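PDB 5HEI: NfrA2, which binds FMN and probably acts as an NADPH-dependent flavin reductase and oxygen-insensitive nitroreductase that biotransforms the herbicide mesotrione. Local coordinates for residues G135-E143 and Y230-K239. Sequence-based numbering, arbitrary orientation.
Sequences GGIRRKPLE and YPEVRAMLEK. With FMN (flavin mononucleotide), chain I.
Tyr230 lies flat against the backbone of Arg138 and Arg139, in the 3-10 turn and loop that lead from the FMN-binding strand 130-134 of this nitroreductase fold to helix 141-148. Tyr230, just before helix 233-239, backs the flavin-binding turn, while the helix itself packs on Pro141 and Leu142. One face of the phenol ring takes Arg139 CA in a CH-pi contact, CA standing 3.8 Å from the ring centroid and 22° off the normal, with Arg138 O over the same face. Arg139 CB lies beside Tyr230 CE1, and CG, pointing opposite the backbone N (chi1 -171°), stays alongside the same ring atom before the chain departs and its NH1 bonds to Leu63 O. Its guanidinium plane stands nearly perpendicular to the ring.

Apolar packing continues along the helix. The ring of Pro141 crosses Met236 at about a right angle, CB reaching SD at 3.7 Å, while Pro141 CD rests on Glu232 CB at 3.7 Å. Phe155 and Pro156 of strand 154-163 also touch Met236. Leu142 CD2 packs against the aliphatic part of Lys239, 3.8 Å from its CD.

Charged groups flank these apolar contacts. Glu232, the N-cap residue of its helix, brings OE1 within 3.5 Å of Leu142 CD1 and 3.9 Å of Glu143 OE1; the two carboxylates are nearly coplanar, a proximity that probably disfavours full charge on both. Arg138 NH1 forms a salt bridge with Glu104 of the second subunit, tying the turn to the dimer interface.

At the flavin, Gly135 N lies 3.0 Å from FMN N5, and Gly136 N gives a weak hydrogen bond to FMN O4. The Tyr230 hydroxyl reaches the same turn, its OH 3.3 Å from Gly136 CA.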
ATOM      1  N   GLY A 135       8.670  -8.251  -3.400  1.00 54.32           N
ATOM      2  CA  GLY A 135       7.664  -8.210  -4.460  1.00 53.70           C
ATOM      3  C   GLY A 135       7.811  -9.372  -5.422  1.00 58.40           C
ATOM      4  O   GLY A 135       6.902  -9.639  -6.220  1.00 58.12           O
ATOM      5  N   GLY A 136       8.954 -10.069  -5.306  1.00 55.37           N
ATOM      6  CA  GLY A 136       9.332 -11.250  -6.071  1.00 56.13           C
ATOM      7  C   GLY A 136       8.478 -12.479  -5.817  1.00 60.20           C
ATOM      8  O   GLY A 136       8.616 -13.479  -6.524  1.00 60.73           O
ATOM      9  N   ILE A 137       7.570 -12.411  -4.820  1.00 56.26           N
ATOM     10  CA  ILE A 137       6.625 -13.480  -4.465  1.00 56.19           C
ATOM     11  C   ILE A 137       5.606 -13.754  -5.614  1.00 58.28           C
ATOM     12  O   ILE A 137       4.914 -14.775  -5.606  1.00 58.16           O
ATOM     13  CB  ILE A 137       5.975 -13.196  -3.068  1.00 58.81           C
ATOM     14  CG1 ILE A 137       5.525 -14.484  -2.351  1.00 60.38           C
ATOM     15  CG2 ILE A 137       4.861 -12.144  -3.121  1.00 58.16           C
ATOM     16  CD1 ILE A 137       6.653 -15.316  -1.720  1.00 69.68           C
ATOM     17  N   ARG A 138       5.559 -12.842  -6.606  1.00 53.26           N
ATOM     18  CA  ARG A 138       4.718 -12.929  -7.796  1.00 52.97           C
ATOM     19  C   ARG A 138       5.482 -13.502  -9.011  1.00 56.63           C
ATOM     20  O   ARG A 138       4.937 -13.515 -10.119  1.00 57.41           O
ATOM     21  CB  ARG A 138       4.091 -11.561  -8.115  1.00 53.15           C
ATOM     22  CG  ARG A 138       2.942 -11.175  -7.180  1.00 60.71           C
ATOM     23  CD  ARG A 138       2.609  -9.704  -7.295  1.00 67.21           C
ATOM     24  NE  ARG A 138       3.645  -8.867  -6.692  1.00 77.36           N
ATOM     25  CZ  ARG A 138       3.880  -7.604  -7.027  1.00 95.30           C
ATOM     26  NH1 ARG A 138       3.165  -7.018  -7.979  1.00 82.50           N
ATOM     27  NH2 ARG A 138       4.840  -6.920  -6.422  1.00 86.87           N
ATOM     28  N   ARG A 139       6.734 -13.994  -8.795  1.00 51.92           N
ATOM     29  CA  ARG A 139       7.571 -14.633  -9.822  1.00 52.00           C
ATOM     30  C   ARG A 139       6.943 -15.974 -10.180  1.00 55.20           C
ATOM     31  O   ARG A 139       6.629 -16.212 -11.345  1.00 56.21           O
ATOM     32  CB  ARG A 139       9.023 -14.820  -9.332  1.00 51.70           C
ATOM     33  CG  ARG A 139       9.995 -15.271 -10.415  1.00 59.03           C
ATOM     34  CD  ARG A 139      11.369 -15.537  -9.847  1.00 65.71           C
ATOM     35  NE  ARG A 139      12.067 -16.580 -10.596  1.00 80.96           N
ATOM     36  CZ  ARG A 139      12.008 -17.875 -10.303  1.00100.99           C
ATOM     37  NH1 ARG A 139      11.286 -18.299  -9.273  1.00 87.69           N
ATOM     38  NH2 ARG A 139      12.675 -18.758 -11.036  1.00 92.32           N
ATOM     39  N   LYS A 140       6.777 -16.838  -9.169  1.00 50.12           N
ATOM     40  CA  LYS A 140       6.141 -18.143  -9.258  1.00 50.37           C
ATOM     41  C   LYS A 140       5.036 -18.087  -8.186  1.00 53.31           C
ATOM     42  O   LYS A 140       5.242 -18.560  -7.066  1.00 52.56           O
ATOM     43  CB  LYS A 140       7.168 -19.278  -9.036  1.00 53.80           C
ATOM     44  CG  LYS A 140       8.176 -19.409 -10.189  1.00 64.59           C
ATOM     45  CD  LYS A 140       9.032 -20.673 -10.124  1.00 70.95           C
ATOM     46  CE  LYS A 140       9.879 -20.867 -11.360  1.00 75.29           C
ATOM     47  NZ  LYS A 140      10.822 -22.011 -11.218  1.00 79.58           N
ATOM     48  N   PRO A 141       3.897 -17.396  -8.474  1.00 49.50           N
ATOM     49  CA  PRO A 141       2.861 -17.237  -7.442  1.00 48.63           C
ATOM     50  C   PRO A 141       1.947 -18.435  -7.232  1.00 55.07           C
ATOM     51  O   PRO A 141       1.389 -18.568  -6.140  1.00 54.74           O
ATOM     52  CB  PRO A 141       2.095 -15.997  -7.899  1.00 49.06           C
ATOM     53  CG  PRO A 141       2.252 -15.969  -9.371  1.00 53.90           C
ATOM     54  CD  PRO A 141       3.498 -16.729  -9.736  1.00 50.64           C
ATOM     55  N   LEU A 142       1.768 -19.287  -8.270  1.00 53.55           N
ATOM     56  CA  LEU A 142       0.936 -20.490  -8.176  1.00 54.93           C
ATOM     57  C   LEU A 142       1.578 -21.504  -7.224  1.00 59.23           C
ATOM     58  O   LEU A 142       0.861 -22.206  -6.507  1.00 58.86           O
ATOM     59  CB  LEU A 142       0.668 -21.107  -9.561  1.00 56.66           C
ATOM     60  CG  LEU A 142      -0.056 -20.216 -10.592  1.00 61.24           C
ATOM     61  CD1 LEU A 142       0.140 -20.744 -11.998  1.00 63.29           C
ATOM     62  CD2 LEU A 142      -1.543 -20.077 -10.287  1.00 62.96           C
ATOM     63  N   GLU A 143       2.931 -21.534  -7.181  1.00 56.38           N
ATOM     64  CA  GLU A 143       3.709 -22.395  -6.285  1.00 57.43           C
ATOM     65  C   GLU A 143       3.658 -21.847  -4.858  1.00 60.61           C
ATOM     66  O   GLU A 143       3.718 -22.631  -3.908  1.00 61.56           O
ATOM     67  CB  GLU A 143       5.167 -22.522  -6.751  1.00 59.50           C
ATOM     68  CG  GLU A 143       5.333 -23.319  -8.032  1.00 72.04           C
ATOM     69  CD  GLU A 143       5.366 -22.497  -9.304  1.00 94.02           C
ATOM     70  OE1 GLU A 143       4.367 -21.803  -9.607  1.00 89.03           O
ATOM     71  OE2 GLU A 143       6.384 -22.586 -10.026  1.00 90.79           O
ATOM     72  N   TYR A 230       6.716 -10.503 -14.931  1.00 74.60           N
ATOM     73  CA  TYR A 230       5.909 -11.486 -14.205  1.00 74.31           C
ATOM     74  C   TYR A 230       4.636 -11.827 -15.000  1.00 79.32           C
ATOM     75  O   TYR A 230       3.630 -11.112 -14.906  1.00 78.32           O
ATOM     76  CB  TYR A 230       5.621 -11.052 -12.753  1.00 74.05           C
ATOM     77  CG  TYR A 230       6.834 -11.007 -11.839  1.00 75.62           C
ATOM     78  CD1 TYR A 230       7.976 -11.756 -12.119  1.00 78.77           C
ATOM     79  CD2 TYR A 230       6.818 -10.263 -10.662  1.00 75.22           C
ATOM     80  CE1 TYR A 230       9.095 -11.708 -11.290  1.00 79.57           C
ATOM     81  CE2 TYR A 230       7.922 -10.228  -9.810  1.00 76.13           C
ATOM     82  CZ  TYR A 230       9.059 -10.958 -10.126  1.00 84.56           C
ATOM     83  OH  TYR A 230      10.156 -10.931  -9.295  1.00 84.89           O
ATOM     84  N   PRO A 231       4.693 -12.891 -15.838  1.00 77.31           N
ATOM     85  CA  PRO A 231       3.531 -13.239 -16.679  1.00 77.78           C
ATOM     86  C   PRO A 231       2.377 -13.943 -15.964  1.00 80.88           C
ATOM     87  O   PRO A 231       1.225 -13.809 -16.386  1.00 80.67           O
ATOM     88  CB  PRO A 231       4.133 -14.149 -17.759  1.00 81.44           C
ATOM     89  CG  PRO A 231       5.631 -14.147 -17.527  1.00 86.09           C
ATOM     90  CD  PRO A 231       5.820 -13.805 -16.094  1.00 79.95           C
ATOM     91  N   GLU A 232       2.685 -14.706 -14.896  1.00 76.67           N
ATOM     92  CA  GLU A 232       1.715 -15.486 -14.118  1.00 75.99           C
ATOM     93  C   GLU A 232       0.800 -14.661 -13.187  1.00 76.82           C
ATOM     94  O   GLU A 232       0.109 -15.257 -12.360  1.00 75.91           O
ATOM     95  CB  GLU A 232       2.442 -16.592 -13.328  1.00 77.85           C
ATOM     96  CG  GLU A 232       2.895 -17.789 -14.149  1.00 91.08           C
ATOM     97  CD  GLU A 232       3.813 -18.735 -13.395  1.00118.15           C
ATOM     98  OE1 GLU A 232       3.333 -19.433 -12.471  1.00109.13           O
ATOM     99  OE2 GLU A 232       5.022 -18.769 -13.721  1.00118.87           O
ATOM    100  N   VAL A 233       0.780 -13.314 -13.324  1.00 72.01           N
ATOM    101  CA  VAL A 233      -0.035 -12.419 -12.487  1.00 70.49           C
ATOM    102  C   VAL A 233      -1.551 -12.632 -12.696  1.00 74.82           C
ATOM    103  O   VAL A 233      -2.259 -12.867 -11.714  1.00 73.69           O
ATOM    104  CB  VAL A 233       0.405 -10.929 -12.560  1.00 73.45           C
ATOM    105  CG1 VAL A 233      -0.533 -10.031 -11.760  1.00 72.31           C
ATOM    106  CG2 VAL A 233       1.834 -10.754 -12.066  1.00 72.76           C
ATOM    107  N   ARG A 234      -2.035 -12.575 -13.959  1.00 72.25           N
ATOM    108  CA  ARG A 234      -3.452 -12.800 -14.275  1.00 72.73           C
ATOM    109  C   ARG A 234      -3.866 -14.248 -13.965  1.00 77.29           C
ATOM    110  O   ARG A 234      -4.959 -14.467 -13.435  1.00 77.50           O
ATOM    111  CB  ARG A 234      -3.783 -12.427 -15.732  1.00 73.78           C
ATOM    112  CG  ARG A 234      -5.279 -12.444 -16.029  1.00 83.26           C
ATOM    113  CD  ARG A 234      -5.658 -11.769 -17.322  1.00 93.69           C
ATOM    114  NE  ARG A 234      -7.081 -11.973 -17.600  1.00103.95           N
ATOM    115  CZ  ARG A 234      -7.796 -11.257 -18.462  1.00119.18           C
ATOM    116  NH1 ARG A 234      -7.232 -10.270 -19.145  1.00106.86           N
ATOM    117  NH2 ARG A 234      -9.083 -11.519 -18.642  1.00107.51           N
ATOM    118  N   ALA A 235      -2.976 -15.221 -14.273  1.00 73.44           N
ATOM    119  CA  ALA A 235      -3.180 -16.651 -14.017  1.00 73.68           C
ATOM    120  C   ALA A 235      -3.390 -16.937 -12.521  1.00 75.59           C
ATOM    121  O   ALA A 235      -4.188 -17.810 -12.177  1.00 76.33           O
ATOM    122  CB  ALA A 235      -1.991 -17.446 -14.536  1.00 75.24           C
ATOM    123  N   MET A 236      -2.675 -16.185 -11.647  1.00 69.29           N
ATOM    124  CA  MET A 236      -2.740 -16.262 -10.184  1.00 67.80           C
ATOM    125  C   MET A 236      -4.117 -15.789  -9.665  1.00 71.11           C
ATOM    126  O   MET A 236      -4.725 -16.500  -8.862  1.00 71.37           O
ATOM    127  CB  MET A 236      -1.570 -15.458  -9.557  1.00 68.61           C
ATOM    128  CG  MET A 236      -1.753 -15.086  -8.087  1.00 70.93           C
ATOM    129  SD  MET A 236      -0.722 -13.697  -7.531  1.00 73.46           S
ATOM    130  CE  MET A 236      -1.428 -12.351  -8.460  1.00 69.74           C
ATOM    131  N   LEU A 237      -4.600 -14.602 -10.129  1.00 66.13           N
ATOM    132  CA  LEU A 237      -5.890 -14.000  -9.746  1.00 64.98           C
ATOM    133  C   LEU A 237      -7.062 -14.841 -10.253  1.00 69.26           C
ATOM    134  O   LEU A 237      -8.031 -15.046  -9.516  1.00 69.02           O
ATOM    135  CB  LEU A 237      -6.016 -12.550 -10.268  1.00 64.28           C
ATOM    136  CG  LEU A 237      -4.894 -11.561  -9.926  1.00 67.37           C
ATOM    137  CD1 LEU A 237      -4.857 -10.420 -10.916  1.00 67.16           C
ATOM    138  CD2 LEU A 237      -5.030 -11.024  -8.515  1.00 69.15           C
ATOM    139  N   GLU A 238      -6.960 -15.350 -11.499  1.00 66.28           N
ATOM    140  CA  GLU A 238      -7.994 -16.188 -12.108  1.00 67.71           C
ATOM    141  C   GLU A 238      -8.108 -17.561 -11.435  1.00 70.95           C
ATOM    142  O   GLU A 238      -9.207 -18.119 -11.392  1.00 71.89           O
ATOM    143  CB  GLU A 238      -7.825 -16.282 -13.633  1.00 70.45           C
ATOM    144  CG  GLU A 238      -8.209 -14.994 -14.350  1.00 82.14           C
ATOM    145  CD  GLU A 238      -8.044 -14.939 -15.860  1.00110.29           C
ATOM    146  OE1 GLU A 238      -7.073 -15.530 -16.386  1.00110.40           O
ATOM    147  OE2 GLU A 238      -8.858 -14.245 -16.511  1.00107.50           O
ATOM    148  N   LYS A 239      -6.991 -18.077 -10.863  1.00 65.39           N
ATOM    149  CA  LYS A 239      -6.964 -19.349 -10.128  1.00 65.42           C
ATOM    150  C   LYS A 239      -7.674 -19.212  -8.761  1.00 68.15           C
ATOM    151  O   LYS A 239      -8.360 -20.144  -8.341  1.00 69.36           O
ATOM    152  CB  LYS A 239      -5.521 -19.845  -9.932  1.00 66.97           C
ATOM    153  CG  LYS A 239      -5.411 -21.331  -9.576  1.00 78.18           C
ATOM    154  CD  LYS A 239      -4.749 -22.156 -10.682  1.00 90.84           C
ATOM    155  CE  LYS A 239      -5.706 -22.618 -11.761  1.00104.76           C
ATOM    156  NZ  LYS A 239      -5.010 -23.364 -12.841  1.00115.18           N
TER
HETATM  157  N1  FMN I 301      14.156  -5.618  -2.831  1.00 68.41           N
HETATM  158  C2  FMN I 301      14.705  -6.838  -3.146  1.00 68.14           C
HETATM  159  O2  FMN I 301      15.873  -7.109  -2.861  1.00 67.97           O
HETATM  160  N3  FMN I 301      13.935  -7.805  -3.792  1.00 69.02           N
HETATM  161  C4  FMN I 301      12.605  -7.671  -4.162  1.00 68.35           C
HETATM  162  O4  FMN I 301      12.035  -8.586  -4.763  1.00 68.94           O
HETATM  163  C4A FMN I 301      12.010  -6.378  -3.791  1.00 66.84           C
HETATM  164  N5  FMN I 301      10.727  -6.208  -3.987  1.00 64.73           N
HETATM  165  C5A FMN I 301      10.141  -5.041  -3.502  1.00 63.07           C
HETATM  166  C6  FMN I 301       8.749  -4.916  -3.566  1.00 61.19           C
HETATM  167  C7  FMN I 301       8.091  -3.824  -3.012  1.00 60.28           C
HETATM  168  C7M FMN I 301       6.583  -3.770  -3.062  1.00 58.60           C
HETATM  169  C8  FMN I 301       8.849  -2.800  -2.397  1.00 61.04           C
HETATM  170  C8M FMN I 301       8.194  -1.588  -1.789  1.00 59.60           C
HETATM  171  C9  FMN I 301      10.234  -2.917  -2.349  1.00 62.76           C
HETATM  172  C9A FMN I 301      10.894  -4.028  -2.874  1.00 64.09           C
HETATM  173  N10 FMN I 301      12.292  -4.234  -2.720  1.00 66.43           N
HETATM  174  C10 FMN I 301      12.877  -5.401  -3.131  1.00 67.51           C
HETATM  175  C1' FMN I 301      13.137  -3.184  -2.116  1.00 68.28           C
HETATM  176  C2' FMN I 301      13.520  -2.066  -3.082  1.00 70.77           C
HETATM  177  O2' FMN I 301      14.564  -2.469  -3.970  1.00 72.20           O
HETATM  178  C3' FMN I 301      13.946  -0.828  -2.291  1.00 73.13           C
HETATM  179  O3' FMN I 301      12.908  -0.479  -1.380  1.00 73.36           O
HETATM  180  C4' FMN I 301      14.311   0.394  -3.137  1.00 74.19           C
HETATM  181  O4' FMN I 301      15.531   0.146  -3.838  1.00 75.15           O
HETATM  182  C5' FMN I 301      14.396   1.680  -2.340  1.00 75.58           C
HETATM  183  O5' FMN I 301      15.571   1.624  -1.502  1.00 77.80           O
HETATM  184  P   FMN I 301      15.591   1.726   0.107  1.00 78.43           P
HETATM  185  O1P FMN I 301      15.707   3.147   0.554  1.00 79.53           O
HETATM  186  O2P FMN I 301      16.800   0.895   0.549  1.00 80.33           O
HETATM  187  O3P FMN I 301      14.325   1.030   0.620  1.00 76.35           O